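Local coordinates for protein glycosyl hydrolase family 88 (PDB 3WIW) that hydrolyses unsaturated glucuronyl saccharides derived from heparin, as a glycoside hydrolase of family 88 with an alpha6/alpha6-barrel, at residues D305-A310 / K358-A363. Residues are numbered along the deposited sequence; the frame is centred on the assembly and turned at random.
Sequences DASAAA and KHSVGA
Val361 N and Ala306 N each donate a nearly straight hydrogen bond across this contact, joining the start of barrel helix 306-322 in the alpha6/alpha6 fold to the short strand 360-361 and the residue before it. The first reaches Asp305 OD1 at 3.0 Å with an N-H...O angle of 164°, coming from above the carboxylate plane; the second runs from Ala306 N to His359 O at 2.8 Å. Asp305 is the N-cap: OD1 also takes a weak capping bond from Ser307 N, and a hydrogen bond from the Ser307 hydroxyl, OG, 2.8 Å away on the syn side and on the carboxylate face opposite Val361 N. Its CG lies anti to the backbone N (chi1 -179°), which brings OD1 within reach of Val361 N. The other oxygen, OD2, forms a salt bridge with NH1 of Arg246, predicted to bind substrate; NH1 also hydrogen-bonds to Ser307 OG and Val361 O, and NH2 to Gly362 O, consistent with the contact fixing that guanidinium. Replacing Asp305 by an alanine is likely to leave Val361 N and Ser307 OG without the acceptor they share and to take this carboxylate from Arg246. The two segments together bury 234 Å². The Ala306 methyl points toward 358-363, with CB 3.3 Å from Lys358 O. Ser360 OG lies 3.4 Å from Ser307 CB. It also accepts a weak, bent bond (120°) from Ser307 N.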
ATOM      1  N   ASP A 305     -12.448  -6.931   2.123  1.00  8.71           N
ATOM      2  CA  ASP A 305     -11.062  -6.610   2.436  1.00  7.98           C
ATOM      3  C   ASP A 305     -10.903  -5.097   2.509  1.00  8.56           C
ATOM      4  O   ASP A 305     -10.703  -4.402   1.471  1.00  8.81           O
ATOM      5  CB  ASP A 305     -10.123  -7.215   1.381  1.00  9.43           C
ATOM      6  CG  ASP A 305      -8.660  -6.942   1.677  1.00  9.27           C
ATOM      7  OD1 ASP A 305      -8.334  -6.621   2.858  1.00  9.51           O
ATOM      8  OD2 ASP A 305      -7.825  -7.052   0.743  1.00 10.40           O
ATOM      9  N   ALA A 306     -10.962  -4.585   3.738  1.00  8.28           N
ATOM     10  CA  ALA A 306     -10.835  -3.151   3.957  1.00  8.68           C
ATOM     11  C   ALA A 306      -9.507  -2.610   3.416  1.00  8.27           C
ATOM     12  O   ALA A 306      -9.467  -1.479   2.940  1.00  9.08           O
ATOM     13  CB  ALA A 306     -10.977  -2.803   5.427  1.00  9.65           C
ATOM     14  N   SER A 307      -8.416  -3.385   3.481  1.00  8.33           N
ATOM     15  CA  SER A 307      -7.116  -2.889   3.026  1.00  7.84           C
ATOM     16  C   SER A 307      -7.180  -2.544   1.540  1.00  8.31           C
ATOM     17  O   SER A 307      -6.668  -1.503   1.115  1.00  8.59           O
ATOM     18  CB  SER A 307      -6.007  -3.901   3.332  1.00  8.01           C
ATOM     19  OG  SER A 307      -6.078  -5.055   2.517  1.00  9.03           O
ATOM     20  N   ALA A 308      -7.830  -3.393   0.742  1.00  8.18           N
ATOM     21  CA  ALA A 308      -8.003  -3.101  -0.682  1.00  8.49           C
ATOM     22  C   ALA A 308      -8.794  -1.804  -0.866  1.00  8.25           C
ATOM     23  O   ALA A 308      -8.466  -0.991  -1.746  1.00  8.78           O
ATOM     24  CB  ALA A 308      -8.681  -4.263  -1.400  1.00  8.87           C
ATOM     25  N   ALA A 309      -9.882  -1.638  -0.099  1.00  7.74           N
ATOM     26  CA  ALA A 309     -10.686  -0.410  -0.175  1.00  8.20           C
ATOM     27  C   ALA A 309      -9.827   0.812   0.126  1.00  8.04           C
ATOM     28  O   ALA A 309      -9.955   1.824  -0.562  1.00  8.95           O
ATOM     29  CB  ALA A 309     -11.848  -0.456   0.783  1.00  9.23           C
ATOM     30  N   ALA A 310      -8.986   0.746   1.164  1.00  8.33           N
ATOM     31  CA  ALA A 310      -8.193   1.909   1.558  1.00  8.95           C
ATOM     32  C   ALA A 310      -7.184   2.279   0.462  1.00  8.76           C
ATOM     33  O   ALA A 310      -6.993   3.471   0.165  1.00  9.54           O
ATOM     34  CB  ALA A 310      -7.495   1.644   2.874  1.00  9.60           C
ATOM     35  N   LYS A 358     -11.030  -2.176  10.906  1.00 10.01           N
ATOM     36  CA  LYS A 358     -11.320  -3.605  11.028  1.00  9.88           C
ATOM     37  C   LYS A 358     -11.485  -4.246   9.645  1.00  9.36           C
ATOM     38  O   LYS A 358     -11.521  -3.550   8.622  1.00 10.32           O
ATOM     39  CB  LYS A 358     -12.616  -3.772  11.811  1.00 10.40           C
ATOM     40  CG  LYS A 358     -12.505  -3.256  13.240  1.00 11.48           C
ATOM     41  CD  LYS A 358     -13.858  -3.274  13.972  1.00 12.07           C
ATOM     42  CE  LYS A 358     -14.817  -2.183  13.485  1.00 12.09           C
ATOM     43  NZ  LYS A 358     -16.195  -2.381  14.053  1.00 13.03           N
ATOM     44  N   HIS A 359     -11.561  -5.576   9.603  1.00  9.64           N
ATOM     45  CA  HIS A 359     -12.082  -6.291   8.409  1.00  9.32           C
ATOM     46  C   HIS A 359     -11.189  -6.294   7.164  1.00 10.10           C
ATOM     47  O   HIS A 359     -11.687  -6.063   6.057  1.00 10.56           O
ATOM     48  CB  HIS A 359     -13.492  -5.818   8.013  1.00 11.02           C
ATOM     49  CG  HIS A 359     -14.471  -5.789   9.142  1.00 12.18           C
ATOM     50  ND1 HIS A 359     -14.727  -6.880   9.948  1.00 13.98           N
ATOM     51  CD2 HIS A 359     -15.278  -4.796   9.584  1.00 12.32           C
ATOM     52  CE1 HIS A 359     -15.656  -6.558  10.833  1.00 14.08           C
ATOM     53  NE2 HIS A 359     -15.983  -5.286  10.650  1.00 13.93           N
ATOM     54  N   SER A 360      -9.889  -6.535   7.336  1.00  9.22           N
ATOM     55  CA  SER A 360      -9.029  -6.872   6.199  1.00  8.07           C
ATOM     56  C   SER A 360      -8.836  -8.380   6.068  1.00  8.68           C
ATOM     57  O   SER A 360      -9.130  -9.138   7.005  1.00  9.75           O
ATOM     58  CB  SER A 360      -7.668  -6.177   6.291  1.00  8.58           C
ATOM     59  OG  SER A 360      -7.828  -4.794   6.040  1.00  9.16           O
ATOM     60  N   VAL A 361      -8.351  -8.802   4.900  1.00  8.52           N
ATOM     61  CA  VAL A 361      -8.073 -10.225   4.665  1.00  8.82           C
ATOM     62  C   VAL A 361      -6.656 -10.344   4.113  1.00  8.98           C
ATOM     63  O   VAL A 361      -6.368  -9.837   3.008  1.00  9.32           O
ATOM     64  CB  VAL A 361      -9.078 -10.827   3.653  1.00  9.35           C
ATOM     65  CG1 VAL A 361      -8.701 -12.277   3.296  1.00 10.70           C
ATOM     66  CG2 VAL A 361     -10.501 -10.782   4.197  1.00 10.50           C
ATOM     67  N   GLY A 362      -5.776 -11.010   4.868  1.00  9.41           N
ATOM     68  CA  GLY A 362      -4.399 -11.191   4.433  1.00  9.47           C
ATOM     69  C   GLY A 362      -4.271 -12.205   3.304  1.00  9.17           C
ATOM     70  O   GLY A 362      -3.871 -11.866   2.187  1.00 10.68           O
ATOM     71  N   ALA A 363      -4.603 -13.469   3.579  1.00  9.89           N
ATOM     72  CA  ALA A 363      -4.459 -14.531   2.583  1.00 11.45           C
ATOM     73  C   ALA A 363      -5.478 -15.620   2.880  1.00 10.63           C
ATOM     74  O   ALA A 363      -5.203 -16.585   3.616  1.00 11.57           O
ATOM     75  CB  ALA A 363      -2.998 -15.082   2.554  1.00 13.93           C
TER